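Side-chain contacts in terminal uridylyltransferase 1 (Trypanosoma brucei, PDB 5HZD), which adds uridines from UTP to the 3' ends of guide RNAs, ribosomal RNAs and some mRNAs, and takes part in mitochondrial RNA editing: residues G423-K427 and R428-W432; T243-S246 and T247-V251. All blocks are in the same frame, centred on the assembly; numbering follows the deposited sequence.

Contact 1: G423-K427 and R428-W432; sequences GITTK and RMLGW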
loop_
_atom_site.group_PDB
_atom_site.type_symbol
_atom_site.label_atom_id
_atom_site.label_comp_id
_atom_site.label_asym_id
_atom_site.label_seq_id
_atom_site.Cartn_x
_atom_site.Cartn_y
_atom_site.Cartn_z
ATOM N N GLY A 423 -17.203 -2.992 20.074
ATOM C CA GLY A 423 -17.736 -1.893 20.852
ATOM C C GLY A 423 -16.726 -0.785 21.038
ATOM O O GLY A 423 -15.753 -0.697 20.304
ATOM N N ILE A 424 -16.966 0.072 22.016
ATOM C CA ILE A 424 -16.063 1.197 22.292
ATOM C C ILE A 424 -14.803 0.698 22.993
ATOM O O ILE A 424 -14.881 -0.092 23.945
ATOM C CB ILE A 424 -16.749 2.228 23.213
ATOM C CG1 ILE A 424 -17.932 2.895 22.506
ATOM C CG2 ILE A 424 -15.739 3.286 23.741
ATOM C CD1 ILE A 424 -17.595 3.631 21.265
ATOM N N THR A 425 -13.641 1.177 22.531
ATOM C CA THR A 425 -12.372 0.939 23.228
ATOM C C THR A 425 -11.968 2.237 23.927
ATOM O O THR A 425 -11.793 3.271 23.278
ATOM C CB THR A 425 -11.265 0.596 22.210
ATOM O OG1 THR A 425 -11.593 -0.638 21.573
ATOM C CG2 THR A 425 -9.925 0.424 22.911
ATOM N N THR A 426 -11.833 2.221 25.245
ATOM C CA THR A 426 -11.382 3.427 25.930
ATOM C C THR A 426 -9.857 3.423 26.009
ATOM O O THR A 426 -9.232 2.374 25.892
ATOM C CB THR A 426 -11.970 3.540 27.341
ATOM O OG1 THR A 426 -11.448 2.500 28.169
ATOM C CG2 THR A 426 -13.519 3.463 27.295
ATOM N N LYS A 427 -9.253 4.597 26.166
ATOM C CA LYS A 427 -7.808 4.661 26.381
ATOM C C LYS A 427 -7.385 3.822 27.575
ATOM O O LYS A 427 -6.390 3.079 27.490
ATOM C CB LYS A 427 -7.354 6.117 26.545
ATOM C CG LYS A 427 -7.523 6.912 25.240
ATOM C CD LYS A 427 -6.980 8.317 25.390
ATOM C CE LYS A 427 -7.358 9.163 24.136
ATOM N NZ LYS A 427 -6.763 10.544 24.218
ATOM N N ARG A 428 -8.176 3.880 28.649
ATOM C CA ARG A 428 -7.877 3.141 29.869
ATOM C C ARG A 428 -7.823 1.631 29.591
ATOM O O ARG A 428 -6.975 0.937 30.145
ATOM C CB ARG A 428 -8.861 3.500 30.987
ATOM C CG ARG A 428 -8.570 2.740 32.277
ATOM C CD ARG A 428 -9.535 3.157 33.369
ATOM N NE ARG A 428 -9.332 4.550 33.772
ATOM C CZ ARG A 428 -8.551 4.932 34.781
ATOM N NH1 ARG A 428 -7.890 4.026 35.490
ATOM N NH2 ARG A 428 -8.425 6.220 35.073
ATOM N N MET A 429 -8.650 1.134 28.663
ATOM C CA MET A 429 -8.620 -0.307 28.355
ATOM C C MET A 429 -7.251 -0.734 27.853
ATOM O O MET A 429 -6.782 -1.820 28.180
ATOM C CB MET A 429 -9.726 -0.699 27.346
ATOM C CG MET A 429 -11.133 -0.660 27.952
ATOM S SD MET A 429 -12.341 -0.821 26.633
ATOM C CE MET A 429 -11.565 -2.269 25.926
ATOM N N LEU A 430 -6.571 0.130 27.082
ATOM C CA LEU A 430 -5.264 -0.224 26.519
ATOM C C LEU A 430 -4.077 0.242 27.361
ATOM O O LEU A 430 -2.928 -0.032 27.011
ATOM C CB LEU A 430 -5.131 0.379 25.114
ATOM C CG LEU A 430 -6.252 0.030 24.124
ATOM C CD1 LEU A 430 -5.882 0.484 22.698
ATOM C CD2 LEU A 430 -6.531 -1.461 24.102
ATOM N N GLY A 431 -4.366 0.978 28.427
ATOM C CA GLY A 431 -3.341 1.569 29.272
ATOM C C GLY A 431 -2.800 2.836 28.616
ATOM O O GLY A 431 -1.679 3.257 28.918
ATOM N N TRP A 432 -3.600 3.444 27.754
ATOM C CA TRP A 432 -3.194 4.645 27.021
ATOM C C TRP A 432 -3.812 5.915 27.635
ATOM O O TRP A 432 -3.825 6.983 27.014
ATOM C CB TRP A 432 -3.616 4.518 25.560
ATOM C CG TRP A 432 -2.866 3.479 24.793
ATOM C CD1 TRP A 432 -1.891 2.632 25.267
ATOM C CD2 TRP A 432 -3.024 3.175 23.410
ATOM N NE1 TRP A 432 -1.435 1.827 24.250
ATOM C CE2 TRP A 432 -2.121 2.129 23.103
ATOM C CE3 TRP A 432 -3.863 3.664 22.404
ATOM C CZ2 TRP A 432 -2.022 1.579 21.822
ATOM C CZ3 TRP A 432 -3.754 3.157 21.141
ATOM C CH2 TRP A 432 -2.837 2.109 20.848
#
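Lys427 O receives two backbone donors, Trp432 N at 2.8 Å and Leu430 N at 3.0 Å. They arrive from opposite faces of the carbonyl plane, 45° out of it for Trp432 N, so neither uses an in-plane lone pair. The Trp432 bond is the straighter, with an N-H...O angle of 157°. In the same turn, Met429 N donates to Thr426 OG1 at 3.2 Å and, weakly, to Thr426 O. This cap depends on the first torsion of Thr426 (chi1 67°), which swings OG1 between its own N and carbonyl carbon, facing the first turn. Met429 returns the link: its side chain crosses that of Thr426 at about a right angle, and SD accepts a weak but nearly straight bond from Thr426 N at 3.4 Å. Beside the cap, the methyl CG2 of Thr425 rests on Leu430 CG (3.9 Å), and Leu430 CD1 in turn lies 3.6 Å above one face of the Trp432 ring, offset toward its rim. The extended Lys427 chain carries NZ to the carbonyl oxygens of Tyr461, Glu462 and Trp412, while Trp432 NE1 binds Asn472 OD1 of the nucleotide recognition motif. A capping box between Thr426 and Met429 therefore opens this short helical turn, and a Schellman motif closes it at Gly431, whose phi is positive.

Contact 2: T243-S246 and T247-V251; sequences TLES and TTAAV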
loop_
_atom_site.group_PDB
_atom_site.type_symbol
_atom_site.label_atom_id
_atom_site.label_comp_id
_atom_site.label_asym_id
_atom_site.label_seq_id
_atom_site.Cartn_x
_atom_site.Cartn_y
_atom_site.Cartn_z
ATOM N N THR A 243 13.259 -15.952 -28.623
ATOM C CA THR A 243 11.929 -15.414 -28.397
ATOM C C THR A 243 11.099 -16.470 -27.693
ATOM O O THR A 243 10.992 -17.607 -28.153
ATOM C CB THR A 243 11.258 -15.028 -29.715
ATOM O OG1 THR A 243 12.013 -13.978 -30.321
ATOM C CG2 THR A 243 9.834 -14.530 -29.463
ATOM N N LEU A 244 10.510 -16.091 -26.574
ATOM C CA LEU A 244 9.771 -17.023 -25.748
ATOM C C LEU A 244 8.292 -16.737 -25.942
ATOM O O LEU A 244 7.941 -15.711 -26.511
ATOM C CB LEU A 244 10.162 -16.852 -24.273
ATOM C CG LEU A 244 11.606 -17.250 -23.914
ATOM C CD1 LEU A 244 11.986 -18.591 -24.546
ATOM C CD2 LEU A 244 12.616 -16.182 -24.295
ATOM N N GLU A 245 7.437 -17.627 -25.450
ATOM C CA GLU A 245 5.992 -17.521 -25.720
ATOM C C GLU A 245 5.329 -16.369 -24.966
ATOM O O GLU A 245 4.234 -15.913 -25.339
ATOM C CB GLU A 245 5.294 -18.841 -25.386
ATOM C CG GLU A 245 5.256 -19.173 -23.907
ATOM C CD GLU A 245 4.670 -20.547 -23.628
ATOM O OE1 GLU A 245 4.900 -21.080 -22.518
ATOM O OE2 GLU A 245 3.981 -21.093 -24.519
ATOM N N SER A 246 5.987 -15.896 -23.911
ATOM C CA SER A 246 5.422 -14.841 -23.075
ATOM C C SER A 246 6.556 -14.093 -22.392
ATOM O O SER A 246 7.693 -14.549 -22.391
ATOM C CB SER A 246 4.502 -15.437 -22.017
ATOM O OG SER A 246 5.245 -16.121 -21.026
ATOM N N THR A 247 6.240 -12.937 -21.821
ATOM C CA THR A 247 7.235 -12.194 -21.042
ATOM C C THR A 247 7.656 -12.952 -19.799
ATOM O O THR A 247 8.784 -12.821 -19.342
ATOM C CB THR A 247 6.693 -10.806 -20.632
ATOM O OG1 THR A 247 5.380 -10.963 -20.078
ATOM C CG2 THR A 247 6.614 -9.883 -21.842
ATOM N N THR A 248 6.757 -13.732 -19.208
ATOM C CA THR A 248 7.133 -14.506 -18.038
ATOM C C THR A 248 8.091 -15.638 -18.440
ATOM O O THR A 248 9.100 -15.875 -17.757
ATOM C CB THR A 248 5.899 -15.053 -17.304
ATOM O OG1 THR A 248 5.055 -13.948 -16.936
ATOM C CG2 THR A 248 6.299 -15.776 -16.052
ATOM N N ALA A 249 7.790 -16.327 -19.540
ATOM C CA ALA A 249 8.732 -17.333 -20.026
ATOM C C ALA A 249 10.086 -16.709 -20.345
ATOM O O ALA A 249 11.117 -17.357 -20.177
ATOM C CB ALA A 249 8.184 -18.068 -21.265
ATOM N N ALA A 250 10.097 -15.459 -20.801
ATOM C CA ALA A 250 11.348 -14.805 -21.153
ATOM C C ALA A 250 12.215 -14.590 -19.912
ATOM O O ALA A 250 13.428 -14.780 -19.954
ATOM C CB ALA A 250 11.102 -13.493 -21.878
ATOM N N VAL A 251 11.604 -14.204 -18.798
ATOM C CA VAL A 251 12.372 -14.089 -17.559
ATOM C C VAL A 251 12.804 -15.468 -17.026
ATOM O O VAL A 251 13.922 -15.637 -16.557
ATOM C CB VAL A 251 11.580 -13.290 -16.513
ATOM C CG1 VAL A 251 12.359 -13.231 -15.193
ATOM C CG2 VAL A 251 11.295 -11.882 -17.054
#
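Ser246 OG accepts from Ala249 N at 3.0 Å, and the N-H...O angle of 171° makes the bond almost straight. With chi1 at 72° the hydroxyl of Ser246 folds back over its own backbone, toward the N-H of Ala249. Ser246 O takes the next N-H along, that of Ala250, also at 3.0 Å, with the donor tilted 26° from the carbonyl plane. Side chain and backbone of one residue thus engage two successive amides at the start of helix 247-254. This is a serine N-cap: the hydroxyl occupies an N-H that has no carbonyl of a preceding turn to bind, at the point where strand 239-244 of the antiparallel sheet hands over to the helix. Outside the cap, Thr247 OG1 is bonded to Glu279 OE1, while the Thr247 and Thr248 side chains touch helix 80-100.

The packing begins at the methyl of Ala249, whose CB lies 3.5 Å from Ser246 OG and is approached from the strand side by Leu244 CB at 3.8 Å. Leu244 points toward the helix and lies against its first turn, with CD2 3.7 Å from Ala250 CA and 3.9 Å from Ala250 CB. Glu245 adds an aliphatic touch, CG to Ala249 CB at 4.1 Å, before its carboxylate leads on to a weak bond between OE2 and Thr226 OG1.

Overall arrangement
Contact 2 comes first along the chain and contact 1 much later. Their centres are 54 Å apart and their nearest atoms about 42 Å, on opposite sides of the chain's centre. Each marks a passage from strand to helix, but the elements differ. Contact 2 joins helix 247-254 to the inner strand 239-244, between 228-233 and 198-203 in the antiparallel sheet, away from the annotated sites. Contact 1 joins helix 427-430 to the short, weakly bonded strand 425-426, paired with 415-416, within the Cid1-family region, where the Trp432 side chain is about 11 Å from that of the UTP-binding Tyr337. The two caps are separate local structures with no contact between them, and contact 1 adjoins the nucleotide recognition motif.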